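Putative uncharacterized protein (Staphylococcus aureus, PDB 3R2T) is of unknown function but is a secreted superantigen-like protein of the staphylococcal/streptococcal toxin family, and probably interferes with host immunity. Local coordinates at residues A[141-146]-A[176-181]; A[75-80]-A[116-121]; A[212-217]-A[237-242]. All coordinates share one frame; numbering follows the deposited sequence. Where two conformers were deposited one is given.

Overall arrangement
The three contacts form a chain of links from the OB-fold domain to the beta-grasp domain. Contact 2 lies within the OB-fold, contact 3 within the beta-grasp, and contact 1 joins the two, with its centre 12 Å from that of contact 2 and 15 Å from that of contact 3. Lys177 of contact 1 forms a salt bridge with Asp119 of contact 2, 3.2 Å from NZ to OD2, while Lys177 O lies 2.6 Å from Ser238 OG of contact 3, a probable hydrogen bond. Contacts 2 and 3 do not touch; their nearest atoms are about 10 Å apart. All three are structural contacts, placed along the path from one domain to the other.

Contact 1: A[141-146]-A[176-181]; sequences KKNVKS and QKEEVS
Residues 141-146, an irregular run leaving strand 133-141, meet residues 176-181 at end-to-end directions 127° apart, with the CA atoms of Asn143 and Glu178 5.8 Å from each other. Asn143 uses both ends of its amide on backbone: OD1 accepts from Glu178 N at 2.9 Å, and ND2 gives a hydrogen to Gln176 O at 3.0 Å, the acceptor lying almost in the amide plane. Asparagine suits this place because one short group offers both a donor and an acceptor. Glu178 replies with an extended side chain whose carboxylate stacks on the Asn143 amide, the planes 13° apart. Glu178 OE1 takes Lys145 N on the syn lone pair at 2.9 Å, whereas Val144 N approaches OE2 from above the carboxylate plane at 3.0 Å, so two consecutive amides of the loop are held by one acid. Glu179 has CG anti to the backbone N (chi1 -176°), which carries OE1 to Lys141 N at 2.7 Å, on its anti side but well out of the carboxylate plane. The bent Lys177 chain brings NZ to Glu179 O, with only a weak bond to Lys141 O; Asp119 and Thr140 are further partners. Water 1 bridges Lys141 O, Asn143 OD1 and Glu179 N. Acidic and amide side chains thus hold irregular backbone at the junction between the OB-fold and beta-grasp domains of the staphylococcal toxin family.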
ATOM      1  N   LYS A 141      -3.771 -15.230 -17.262  0.50 41.37           N
ATOM      2  CA  LYS A 141      -4.877 -15.635 -18.124  0.50 42.41           C
ATOM      3  C   LYS A 141      -5.313 -17.006 -17.659  0.50 42.32           C
ATOM      4  O   LYS A 141      -4.490 -17.803 -17.214  0.50 41.39           O
ATOM      5  CB  LYS A 141      -4.470 -15.750 -19.596  0.50 43.65           C
ATOM      6  CG  LYS A 141      -4.169 -14.452 -20.326  0.50 44.59           C
ATOM      7  CD  LYS A 141      -4.007 -14.748 -21.821  0.50 46.05           C
ATOM      8  CE  LYS A 141      -3.923 -13.487 -22.679  0.50 46.01           C
ATOM      9  NZ  LYS A 141      -4.016 -13.852 -24.135  0.50 46.97           N
ATOM     10  N   LYS A 142      -6.604 -17.292 -17.776  1.00 43.60           N
ATOM     11  CA  LYS A 142      -7.130 -18.602 -17.371  1.00 44.31           C
ATOM     12  C   LYS A 142      -6.749 -19.686 -18.381  1.00 44.97           C
ATOM     13  O   LYS A 142      -6.302 -19.399 -19.496  1.00 44.18           O
ATOM     14  CB  LYS A 142      -8.654 -18.566 -17.202  1.00 45.02           C
ATOM     15  CG  LYS A 142      -9.475 -18.341 -18.476  1.00 49.35           C
ATOM     16  CD  LYS A 142     -10.976 -18.241 -18.106  1.00 52.29           C
ATOM     17  CE  LYS A 142     -11.907 -18.120 -19.303  1.00 55.52           C
ATOM     18  NZ  LYS A 142     -12.029 -19.373 -20.079  1.00 58.99           N
ATOM     19  N   ASN A 143      -6.906 -20.935 -17.961  1.00 44.54           N
ATOM     20  CA  ASN A 143      -6.617 -22.069 -18.818  1.00 46.00           C
ATOM     21  C   ASN A 143      -7.491 -22.130 -20.049  1.00 47.40           C
ATOM     22  O   ASN A 143      -8.685 -21.881 -19.975  1.00 46.16           O
ATOM     23  CB  ASN A 143      -6.824 -23.370 -18.057  1.00 45.70           C
ATOM     24  CG  ASN A 143      -5.720 -23.646 -17.086  1.00 43.85           C
ATOM     25  OD1 ASN A 143      -4.751 -22.898 -17.003  1.00 46.31           O
ATOM     26  ND2 ASN A 143      -5.845 -24.742 -16.356  1.00 49.21           N
ATOM     27  N   VAL A 144      -6.876 -22.476 -21.167  1.00 49.12           N
ATOM     28  CA  VAL A 144      -7.576 -22.649 -22.436  1.00 51.37           C
ATOM     29  C   VAL A 144      -8.046 -24.101 -22.537  1.00 52.79           C
ATOM     30  O   VAL A 144      -9.104 -24.380 -23.113  1.00 54.77           O
ATOM     31  CB  VAL A 144      -6.638 -22.346 -23.623  1.00 52.70           C
ATOM     32  CG1 VAL A 144      -7.212 -22.885 -24.941  1.00 56.31           C
ATOM     33  CG2 VAL A 144      -6.337 -20.849 -23.697  1.00 55.52           C
ATOM     34  N   LYS A 145      -7.243 -25.029 -22.003  1.00 52.40           N
ATOM     35  CA  LYS A 145      -7.576 -26.455 -22.036  1.00 53.42           C
ATOM     36  C   LYS A 145      -8.162 -26.917 -20.716  1.00 52.30           C
ATOM     37  O   LYS A 145      -8.205 -26.169 -19.752  1.00 50.09           O
ATOM     38  CB  LYS A 145      -6.349 -27.288 -22.413  1.00 53.95           C
ATOM     39  CG  LYS A 145      -5.917 -27.038 -23.835  1.00 59.68           C
ATOM     40  CD  LYS A 145      -4.636 -27.755 -24.237  1.00 64.75           C
ATOM     41  CE  LYS A 145      -4.332 -27.470 -25.725  1.00 69.39           C
ATOM     42  NZ  LYS A 145      -3.082 -28.136 -26.209  1.00 73.99           N
ATOM     43  N   SER A 146      -8.627 -28.159 -20.697  1.00 54.28           N
ATOM     44  CA  SER A 146      -9.223 -28.736 -19.518  1.00 54.57           C
ATOM     45  C   SER A 146      -8.142 -29.072 -18.517  1.00 54.19           C
ATOM     46  O   SER A 146      -6.984 -29.308 -18.885  1.00 54.79           O
ATOM     47  CB  SER A 146     -10.012 -29.994 -19.874  1.00 57.10           C
ATOM     48  OG  SER A 146      -9.164 -31.007 -20.394  1.00 59.35           O
ATOM     49  N   GLN A 176      -1.769 -26.430 -11.526  1.00 49.96           N
ATOM     50  CA  GLN A 176      -3.047 -26.514 -12.236  1.00 52.34           C
ATOM     51  C   GLN A 176      -3.188 -25.577 -13.454  1.00 50.89           C
ATOM     52  O   GLN A 176      -3.900 -25.893 -14.420  1.00 53.98           O
ATOM     53  CB  GLN A 176      -4.229 -26.323 -11.259  1.00 53.98           C
ATOM     54  CG  GLN A 176      -3.997 -25.524  -9.909  1.00 59.70           C
ATOM     55  CD  GLN A 176      -3.266 -24.170 -10.004  1.00 62.85           C
ATOM     56  OE1 GLN A 176      -2.171 -24.062 -10.595  1.00 64.23           O
ATOM     57  NE2 GLN A 176      -3.840 -23.141  -9.348  1.00 59.86           N
ATOM     58  N   LYS A 177      -2.482 -24.458 -13.427  1.00 46.50           N
ATOM     59  CA  LYS A 177      -2.577 -23.462 -14.477  1.00 46.02           C
ATOM     60  C   LYS A 177      -1.496 -23.536 -15.561  1.00 44.02           C
ATOM     61  O   LYS A 177      -0.346 -23.836 -15.271  1.00 43.63           O
ATOM     62  CB  LYS A 177      -2.509 -22.079 -13.835  1.00 44.37           C
ATOM     63  CG  LYS A 177      -3.630 -21.796 -12.835  1.00 47.41           C
ATOM     64  CD  LYS A 177      -3.372 -20.449 -12.123  1.00 47.39           C
ATOM     65  CE  LYS A 177      -3.851 -19.252 -12.891  1.00 48.41           C
ATOM     66  NZ  LYS A 177      -3.679 -19.214 -14.359  1.00 47.57           N
ATOM     67  N   GLU A 178      -1.894 -23.229 -16.794  1.00 42.74           N
ATOM     68  CA  GLU A 178      -0.987 -23.183 -17.956  1.00 42.43           C
ATOM     69  C   GLU A 178      -0.043 -21.997 -17.794  1.00 41.41           C
ATOM     70  O   GLU A 178       1.162 -22.062 -18.118  1.00 36.46           O
ATOM     71  CB  GLU A 178      -1.792 -23.007 -19.232  1.00 44.18           C
ATOM     72  CG  GLU A 178      -2.750 -24.166 -19.469  1.00 49.75           C
ATOM     73  CD  GLU A 178      -3.824 -23.889 -20.515  1.00 53.85           C
ATOM     74  OE1 GLU A 178      -4.640 -24.808 -20.746  1.00 57.30           O
ATOM     75  OE2 GLU A 178      -3.873 -22.769 -21.082  1.00 54.46           O
ATOM     76  N   GLU A 179      -0.610 -20.908 -17.281  1.00 40.56           N
ATOM     77  CA  GLU A 179       0.137 -19.702 -17.010  1.00 39.99           C
ATOM     78  C   GLU A 179       0.028 -19.484 -15.494  1.00 39.08           C
ATOM     79  O   GLU A 179      -1.068 -19.296 -14.968  1.00 39.30           O
ATOM     80  CB  GLU A 179      -0.466 -18.528 -17.784  1.00 40.91           C
ATOM     81  CG  GLU A 179       0.337 -17.228 -17.632  1.00 49.09           C
ATOM     82  CD  GLU A 179      -0.259 -16.027 -18.402  1.00 53.66           C
ATOM     83  OE1 GLU A 179      -1.154 -15.340 -17.851  1.00 50.17           O
ATOM     84  OE2 GLU A 179       0.226 -15.752 -19.532  1.00 57.33           O
ATOM     85  N   VAL A 180       1.155 -19.499 -14.803  1.00 38.32           N
ATOM     86  CA  VAL A 180       1.170 -19.347 -13.370  1.00 38.89           C
ATOM     87  C   VAL A 180       2.115 -18.200 -12.941  1.00 38.94           C
ATOM     88  O   VAL A 180       3.219 -18.050 -13.471  1.00 39.90           O
ATOM     89  CB  VAL A 180       1.586 -20.680 -12.723  1.00 38.46           C
ATOM     90  CG1 VAL A 180       3.012 -20.980 -13.031  1.00 36.61           C
ATOM     91  CG2 VAL A 180       1.337 -20.677 -11.210  1.00 37.51           C
ATOM     92  N   SER A 181       1.666 -17.378 -11.991  1.00 38.12           N
ATOM     93  CA  SER A 181       2.481 -16.259 -11.520  1.00 36.82           C
ATOM     94  C   SER A 181       3.571 -16.787 -10.606  1.00 35.46           C
ATOM     95  O   SER A 181       3.401 -17.803  -9.957  1.00 34.88           O
ATOM     96  CB  SER A 181       1.620 -15.228 -10.759  1.00 38.16           C
ATOM     97  OG  SER A 181       1.098 -15.766  -9.530  1.00 41.05           O
TER
HETATM   98  O   HOH W   1      -3.506 -20.370 -16.838  1.00 31.34           O
HETATM   99  O   HOH W   2      -3.650 -20.038 -20.375  1.00 39.38           O

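Contact 2: A[75-80]-A[116-121]; sequences TNVSGQ and HGLDVF
Val77 and Leu118 form an antiparallel hydrogen-bonded pair: Val77 N gives to Leu118 O at 2.7 Å and Leu118 N to Val77 O at 3.0 Å. Asn76 and Val77 both face Leu118, which makes this a G1 beta bulge where strand 72-79 turns a corner. Its first residue, Asn76, is in the left-handed region (phi 47°), which asparagine tolerates better than most residues other than glycine. Gly117 is the corner of the other segment, with a positive phi of 70° that glycine adopts readily.

Among the side-chain polar bonds, Asp119 OD1 receives Asn76 N at 3.2 Å, nearly along its C-O axis, so the carboxylate serves the amide displaced by the bulge. The other oxygen of Asp119 pairs with Lys177. Ser78 OG lies in the plane of the His116 ring, at its edge, 3.0 Å from ND1, and either group could donate. Water 3 ties Asn76 OD1, Ser78 OG and Gly117 N together, donating to the first and accepting from the last.

In the apolar packing, chi1 of -66° sets Val77 CG1 opposite the carbonyl carbon and leaves CG2 in the crowded position between N and C. From there Val77 CG2 presses on Leu118 CB at 3.4 Å, tighter than usual, and meets Val120 CG2 at 3.8 Å. Branched valines suit a strand and fill this buried side compactly. Thr75 CG2 lies alongside the Asp119 carboxylate.

The chemistry implies a division of labour: hydrocarbon closes the buried side of the OB-fold corner, the carboxylate and a water serve the amides at the two corners, and Ser78 pairs with His116 beside them.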
ATOM      1  N   THR A  75     -10.931 -17.321 -10.095  1.00 47.20           N
ATOM      2  CA  THR A  75     -10.864 -17.750 -11.483  1.00 49.19           C
ATOM      3  C   THR A  75     -11.896 -17.098 -12.390  1.00 50.53           C
ATOM      4  O   THR A  75     -12.987 -16.758 -11.949  1.00 50.02           O
ATOM      5  CB  THR A  75     -11.035 -19.286 -11.567  1.00 50.73           C
ATOM      6  OG1 THR A  75     -10.113 -19.919 -10.661  1.00 56.45           O
ATOM      7  CG2 THR A  75     -10.778 -19.794 -12.979  1.00 51.12           C
ATOM      8  N   ASN A  76     -11.518 -16.948 -13.666  1.00 51.10           N
ATOM      9  CA  ASN A  76     -12.357 -16.365 -14.706  1.00 53.26           C
ATOM     10  C   ASN A  76     -13.003 -15.071 -14.244  1.00 54.36           C
ATOM     11  O   ASN A  76     -14.222 -14.897 -14.338  1.00 55.89           O
ATOM     12  CB  ASN A  76     -13.420 -17.369 -15.181  1.00 55.69           C
ATOM     13  CG  ASN A  76     -14.151 -16.904 -16.459  1.00 58.32           C
ATOM     14  OD1 ASN A  76     -13.634 -16.096 -17.231  1.00 54.72           O
ATOM     15  ND2 ASN A  76     -15.348 -17.418 -16.672  1.00 57.96           N
ATOM     16  N   VAL A  77     -12.164 -14.171 -13.738  1.00 53.21           N
ATOM     17  CA  VAL A  77     -12.590 -12.868 -13.249  1.00 54.16           C
ATOM     18  C   VAL A  77     -12.486 -11.824 -14.347  1.00 54.41           C
ATOM     19  O   VAL A  77     -11.628 -11.911 -15.237  1.00 53.43           O
ATOM     20  CB  VAL A  77     -11.712 -12.370 -12.055  1.00 53.00           C
ATOM     21  CG1 VAL A  77     -11.900 -13.246 -10.853  1.00 55.55           C
ATOM     22  CG2 VAL A  77     -10.258 -12.312 -12.452  1.00 49.59           C
ATOM     23  N   SER A  78     -13.364 -10.833 -14.260  1.00 55.36           N
ATOM     24  CA  SER A  78     -13.415  -9.733 -15.210  1.00 57.64           C
ATOM     25  C   SER A  78     -13.052  -8.466 -14.457  1.00 57.58           C
ATOM     26  O   SER A  78     -13.524  -8.244 -13.336  1.00 57.93           O
ATOM     27  CB  SER A  78     -14.831  -9.564 -15.789  1.00 59.51           C
ATOM     28  OG  SER A  78     -15.309 -10.758 -16.396  1.00 62.37           O
ATOM     29  N   GLY A  79     -12.228  -7.623 -15.060  1.00 58.19           N
ATOM     30  CA  GLY A  79     -11.848  -6.387 -14.392  1.00 58.48           C
ATOM     31  C   GLY A  79     -11.256  -5.325 -15.283  1.00 58.64           C
ATOM     32  O   GLY A  79     -10.927  -5.563 -16.455  1.00 58.26           O
ATOM     33  N   GLN A  80     -11.128  -4.145 -14.688  1.00 58.16           N
ATOM     34  CA  GLN A  80     -10.569  -2.970 -15.334  1.00 58.52           C
ATOM     35  C   GLN A  80      -9.803  -2.203 -14.270  1.00 56.47           C
ATOM     36  O   GLN A  80     -10.287  -2.045 -13.143  1.00 56.14           O
ATOM     37  CB  GLN A  80     -11.686  -2.100 -15.927  1.00 61.07           C
ATOM     38  CG  GLN A  80     -11.213  -0.793 -16.567  1.00 63.20           C
ATOM     39  CD  GLN A  80     -12.339  -0.004 -17.221  1.00 66.66           C
ATOM     40  OE1 GLN A  80     -13.442  -0.513 -17.406  1.00 67.79           O
ATOM     41  NE2 GLN A  80     -12.058   1.242 -17.583  1.00 66.21           N
ATOM     42  N   HIS A 116     -11.510  -9.760 -19.676  1.00 55.67           N
ATOM     43  CA  HIS A 116     -12.183 -10.993 -19.222  1.00 54.30           C
ATOM     44  C   HIS A 116     -11.220 -12.168 -19.165  1.00 51.12           C
ATOM     45  O   HIS A 116     -10.134 -12.120 -19.719  1.00 51.46           O
ATOM     46  CB  HIS A 116     -13.321 -11.400 -20.166  1.00 55.89           C
ATOM     47  CG  HIS A 116     -14.409 -10.387 -20.301  1.00 60.05           C
ATOM     48  ND1 HIS A 116     -15.317 -10.133 -19.295  1.00 63.96           N
ATOM     49  CD2 HIS A 116     -14.774  -9.610 -21.344  1.00 64.60           C
ATOM     50  CE1 HIS A 116     -16.170  -9.211 -19.700  1.00 68.11           C
ATOM     51  NE2 HIS A 116     -15.868  -8.882 -20.943  1.00 70.59           N
ATOM     52  N   GLY A 117     -11.644 -13.229 -18.490  1.00 49.19           N
ATOM     53  CA  GLY A 117     -10.871 -14.451 -18.397  1.00 47.77           C
ATOM     54  C   GLY A 117      -9.610 -14.405 -17.572  1.00 44.88           C
ATOM     55  O   GLY A 117      -8.623 -15.011 -17.935  1.00 44.14           O
ATOM     56  N   LEU A 118      -9.634 -13.719 -16.445  1.00 44.80           N
ATOM     57  CA  LEU A 118      -8.435 -13.651 -15.626  1.00 43.56           C
ATOM     58  C   LEU A 118      -8.474 -14.570 -14.409  1.00 43.47           C
ATOM     59  O   LEU A 118      -9.539 -14.898 -13.915  1.00 44.73           O
ATOM     60  CB  LEU A 118      -8.226 -12.234 -15.133  1.00 43.78           C
ATOM     61  CG  LEU A 118      -7.996 -11.110 -16.124  1.00 42.81           C
ATOM     62  CD1 LEU A 118      -8.070  -9.765 -15.383  1.00 40.36           C
ATOM     63  CD2 LEU A 118      -6.666 -11.299 -16.829  1.00 40.75           C
ATOM     64  N   ASP A 119      -7.294 -15.007 -13.963  1.00 43.64           N
ATOM     65  CA  ASP A 119      -7.144 -15.794 -12.720  1.00 42.36           C
ATOM     66  C   ASP A 119      -6.331 -14.896 -11.808  1.00 41.76           C
ATOM     67  O   ASP A 119      -5.525 -14.083 -12.267  1.00 41.25           O
ATOM     68  CB  ASP A 119      -6.436 -17.142 -12.912  1.00 42.15           C
ATOM     69  CG  ASP A 119      -7.324 -18.197 -13.584  1.00 46.05           C
ATOM     70  OD1 ASP A 119      -8.521 -17.925 -13.830  1.00 51.72           O
ATOM     71  OD2 ASP A 119      -6.826 -19.313 -13.847  1.00 46.63           O
ATOM     72  N   VAL A 120      -6.552 -15.023 -10.512  1.00 41.49           N
ATOM     73  CA  VAL A 120      -5.860 -14.186  -9.574  1.00 39.88           C
ATOM     74  C   VAL A 120      -5.513 -14.969  -8.347  1.00 39.05           C
ATOM     75  O   VAL A 120      -6.387 -15.618  -7.753  1.00 38.01           O
ATOM     76  CB  VAL A 120      -6.749 -12.996  -9.140  1.00 42.51           C
ATOM     77  CG1 VAL A 120      -6.069 -12.168  -8.054  1.00 36.82           C
ATOM     78  CG2 VAL A 120      -7.137 -12.121 -10.350  1.00 42.12           C
ATOM     79  N   PHE A 121      -4.224 -14.945  -7.988  1.00 37.35           N
ATOM     80  CA  PHE A 121      -3.771 -15.578  -6.782  1.00 37.00           C
ATOM     81  C   PHE A 121      -3.566 -14.399  -5.859  1.00 36.92           C
ATOM     82  O   PHE A 121      -2.812 -13.506  -6.175  1.00 38.06           O
ATOM     83  CB  PHE A 121      -2.481 -16.366  -6.992  1.00 38.30           C
ATOM     84  CG  PHE A 121      -2.024 -17.081  -5.750  1.00 40.98           C
ATOM     85  CD1 PHE A 121      -2.617 -18.280  -5.372  1.00 44.07           C
ATOM     86  CD2 PHE A 121      -1.022 -16.549  -4.952  1.00 40.06           C
ATOM     87  CE1 PHE A 121      -2.212 -18.940  -4.207  1.00 44.58           C
ATOM     88  CE2 PHE A 121      -0.619 -17.196  -3.796  1.00 40.71           C
ATOM     89  CZ  PHE A 121      -1.218 -18.387  -3.416  1.00 42.55           C
TER
HETATM   90  O   HOH W   3     -14.194 -13.136 -16.806  1.00 27.13           O

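Contact 3: A[212-217]-A[237-242]; sequences NMKDEN and NSEQIK
Lys214 and Glu239 make the salt bridge of this contact, with NZ 3.0 Å from OE2 and approaching from above the carboxylate plane. The same Lys214 NZ also gives a hydrogen bond to Glu239 O at 3.1 Å, so one residue receives it through both side chain and backbone. Lysine suits the place by its length: extended beyond CG, it runs past the Gln240 carbonyl to reach Glu239. The acid in turn bends at chi2 (-83°), and Glu239 OE1 accepts from Gln240 NE2 at 2.6 Å, which ties down the other carboxylate oxygen.

Two backbone bonds flank the antiparallel, non-hydrogen-bonded pair of Met213 and Ile241: Lys242 N gives to Asn212 O at 2.7 Å and Lys214 N to Gln240 O at 2.8 Å. Met213 CA adds a CH...O contact to that same Gln240 carbonyl. Past the pair, a type I turn runs from Met213 to Glu216. Asp215 OD1 accepts from Asn217 N, an Asx turn, and also from Asn217 ND2 on the same face.

Packing follows around Met213, whose chain folds back at chi2 and chi3. Met213 CE lies against the Gln240 peptide, 3.4 Å from Gln240 O, while Met213 SD is 4.0 Å from Ile241 CG1. Flexible, unbranched methionine can curl in this way over the peptide and beside the buried isoleucine, and Ile236 and Tyr219 also touch Met213.

The arrangement is a beta hairpin of strands 207-213 and 218-222, closed by the type I turn, with strand 241-248 antiparallel beside 207-213 in the mixed sheet of the toxin-family beta-grasp domain.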
ATOM      1  N   ASN A 212      13.729 -24.204 -12.734  1.00 37.27           N
ATOM      2  CA  ASN A 212      14.467 -24.439 -13.966  1.00 37.90           C
ATOM      3  C   ASN A 212      13.509 -24.678 -15.123  1.00 38.00           C
ATOM      4  O   ASN A 212      12.596 -25.480 -14.993  1.00 38.43           O
ATOM      5  CB  ASN A 212      15.419 -25.633 -13.783  1.00 37.95           C
ATOM      6  CG  ASN A 212      16.581 -25.314 -12.862  1.00 40.15           C
ATOM      7  OD1 ASN A 212      17.327 -24.374 -13.109  1.00 39.39           O
ATOM      8  ND2 ASN A 212      16.756 -26.113 -11.810  1.00 41.09           N
ATOM      9  N   MET A 213      13.724 -23.971 -16.235  1.00 38.69           N
ATOM     10  CA  MET A 213      12.880 -24.060 -17.433  1.00 39.10           C
ATOM     11  C   MET A 213      13.522 -24.967 -18.483  1.00 40.28           C
ATOM     12  O   MET A 213      14.714 -25.204 -18.445  1.00 40.35           O
ATOM     13  CB  MET A 213      12.693 -22.668 -18.026  1.00 39.58           C
ATOM     14  CG  MET A 213      12.250 -21.593 -17.007  1.00 41.95           C
ATOM     15  SD  MET A 213      10.707 -22.005 -16.178  1.00 39.57           S
ATOM     16  CE  MET A 213       9.610 -21.992 -17.618  1.00 44.12           C
ATOM     17  N   LYS A 214      12.728 -25.474 -19.416  1.00 40.99           N
ATOM     18  CA  LYS A 214      13.246 -26.362 -20.453  1.00 45.22           C
ATOM     19  C   LYS A 214      14.266 -25.683 -21.344  1.00 46.16           C
ATOM     20  O   LYS A 214      15.151 -26.336 -21.816  1.00 50.20           O
ATOM     21  CB  LYS A 214      12.120 -27.005 -21.276  1.00 46.09           C
ATOM     22  CG  LYS A 214      11.274 -27.970 -20.443  1.00 47.69           C
ATOM     23  CD  LYS A 214      10.164 -28.613 -21.242  1.00 47.19           C
ATOM     24  CE  LYS A 214       9.311 -29.522 -20.358  1.00 49.10           C
ATOM     25  NZ  LYS A 214       8.086 -29.994 -21.102  1.00 54.34           N
ATOM     26  N   ASP A 215      14.160 -24.374 -21.544  1.00 47.90           N
ATOM     27  CA  ASP A 215      15.145 -23.636 -22.349  1.00 50.59           C
ATOM     28  C   ASP A 215      16.408 -23.239 -21.528  1.00 50.86           C
ATOM     29  O   ASP A 215      17.225 -22.460 -22.001  1.00 52.28           O
ATOM     30  CB  ASP A 215      14.515 -22.381 -22.966  1.00 51.36           C
ATOM     31  CG  ASP A 215      14.176 -21.314 -21.927  1.00 51.38           C
ATOM     32  OD1 ASP A 215      14.576 -21.435 -20.750  1.00 52.67           O
ATOM     33  OD2 ASP A 215      13.508 -20.330 -22.300  1.00 58.00           O
ATOM     34  N   GLU A 216      16.512 -23.735 -20.290  1.00 49.30           N
ATOM     35  CA  GLU A 216      17.668 -23.518 -19.407  1.00 49.99           C
ATOM     36  C   GLU A 216      17.751 -22.219 -18.588  1.00 47.90           C
ATOM     37  O   GLU A 216      18.629 -22.072 -17.729  1.00 45.75           O
ATOM     38  CB  GLU A 216      18.981 -23.836 -20.125  1.00 53.29           C
ATOM     39  CG  GLU A 216      19.126 -25.336 -20.407  1.00 59.11           C
ATOM     40  CD  GLU A 216      20.408 -25.677 -21.135  1.00 66.64           C
ATOM     41  OE1 GLU A 216      20.719 -25.019 -22.155  1.00 72.27           O
ATOM     42  OE2 GLU A 216      21.090 -26.627 -20.703  1.00 72.96           O
ATOM     43  N   ASN A 217      16.840 -21.294 -18.838  1.00 45.88           N
ATOM     44  CA  ASN A 217      16.754 -20.100 -18.032  1.00 44.16           C
ATOM     45  C   ASN A 217      16.264 -20.509 -16.662  1.00 43.15           C
ATOM     46  O   ASN A 217      15.608 -21.544 -16.520  1.00 42.08           O
ATOM     47  CB  ASN A 217      15.708 -19.154 -18.622  1.00 44.00           C
ATOM     48  CG  ASN A 217      16.222 -18.396 -19.803  1.00 49.31           C
ATOM     49  OD1 ASN A 217      16.933 -17.414 -19.638  1.00 54.58           O
ATOM     50  ND2 ASN A 217      15.859 -18.831 -21.009  1.00 50.79           N
ATOM     51  N   ASN A 237       5.085 -20.042 -18.058  1.00 41.37           N
ATOM     52  CA  ASN A 237       4.392 -21.103 -18.808  1.00 42.17           C
ATOM     53  C   ASN A 237       4.713 -22.438 -18.116  1.00 41.21           C
ATOM     54  O   ASN A 237       5.801 -22.980 -18.276  1.00 42.29           O
ATOM     55  CB  ASN A 237       4.870 -21.098 -20.270  1.00 44.33           C
ATOM     56  CG  ASN A 237       4.277 -22.217 -21.089  1.00 45.72           C
ATOM     57  OD1 ASN A 237       3.674 -23.135 -20.549  1.00 52.16           O
ATOM     58  ND2 ASN A 237       4.461 -22.154 -22.411  1.00 52.17           N
ATOM     59  N   SER A 238       3.760 -22.957 -17.340  1.00 39.75           N
ATOM     60  CA  SER A 238       3.963 -24.179 -16.566  1.00 39.01           C
ATOM     61  C   SER A 238       4.438 -25.383 -17.379  1.00 39.07           C
ATOM     62  O   SER A 238       5.175 -26.208 -16.869  1.00 38.23           O
ATOM     63  CB  SER A 238       2.707 -24.542 -15.758  1.00 38.83           C
ATOM     64  OG  SER A 238       1.612 -24.813 -16.605  1.00 38.18           O
ATOM     65  N   GLU A 239       4.030 -25.482 -18.634  1.00 39.88           N
ATOM     66  CA  GLU A 239       4.470 -26.592 -19.467  1.00 42.41           C
ATOM     67  C   GLU A 239       5.995 -26.544 -19.675  1.00 41.77           C
ATOM     68  O   GLU A 239       6.645 -27.570 -19.864  1.00 42.03           O
ATOM     69  CB  GLU A 239       3.723 -26.564 -20.798  1.00 44.85           C
ATOM     70  CG  GLU A 239       4.015 -27.732 -21.734  1.00 50.97           C
ATOM     71  CD  GLU A 239       5.266 -27.555 -22.550  1.00 58.77           C
ATOM     72  OE1 GLU A 239       5.517 -26.411 -23.002  1.00 61.43           O
ATOM     73  OE2 GLU A 239       5.976 -28.565 -22.776  1.00 62.82           O
ATOM     74  N   GLN A 240       6.564 -25.351 -19.590  1.00 40.85           N
ATOM     75  CA  GLN A 240       7.988 -25.184 -19.815  1.00 41.29           C
ATOM     76  C   GLN A 240       8.861 -25.314 -18.579  1.00 39.91           C
ATOM     77  O   GLN A 240      10.057 -25.146 -18.682  1.00 42.03           O
ATOM     78  CB  GLN A 240       8.240 -23.861 -20.535  1.00 42.10           C
ATOM     79  CG  GLN A 240       7.757 -23.884 -22.019  1.00 44.62           C
ATOM     80  CD  GLN A 240       8.603 -24.784 -22.883  1.00 47.26           C
ATOM     81  OE1 GLN A 240       9.814 -24.663 -22.895  1.00 55.21           O
ATOM     82  NE2 GLN A 240       7.968 -25.678 -23.635  1.00 49.81           N
ATOM     83  N   ILE A 241       8.277 -25.600 -17.415  1.00 38.32           N
ATOM     84  CA  ILE A 241       9.073 -25.777 -16.192  1.00 36.34           C
ATOM     85  C   ILE A 241       9.642 -27.185 -16.208  1.00 38.22           C
ATOM     86  O   ILE A 241       8.884 -28.143 -16.275  1.00 38.32           O
ATOM     87  CB  ILE A 241       8.226 -25.624 -14.922  1.00 36.45           C
ATOM     88  CG1 ILE A 241       7.712 -24.188 -14.791  1.00 35.25           C
ATOM     89  CG2 ILE A 241       9.024 -26.020 -13.700  1.00 32.27           C
ATOM     90  CD1 ILE A 241       6.760 -23.990 -13.609  1.00 39.64           C
ATOM     91  N   LYS A 242      10.974 -27.309 -16.179  1.00 38.66           N
ATOM     92  CA  LYS A 242      11.627 -28.615 -16.159  1.00 39.24           C
ATOM     93  C   LYS A 242      11.632 -29.223 -14.749  1.00 38.11           C
ATOM     94  O   LYS A 242      11.366 -30.400 -14.572  1.00 38.61           O
ATOM     95  CB  LYS A 242      13.068 -28.500 -16.624  1.00 40.29           C
ATOM     96  CG  LYS A 242      13.726 -29.875 -16.889  1.00 45.65           C
ATOM     97  CD  LYS A 242      15.129 -29.719 -17.483  1.00 52.19           C
ATOM     98  CE  LYS A 242      15.634 -31.040 -18.104  1.00 58.74           C
ATOM     99  NZ  LYS A 242      16.982 -30.885 -18.753  1.00 59.23           N
TER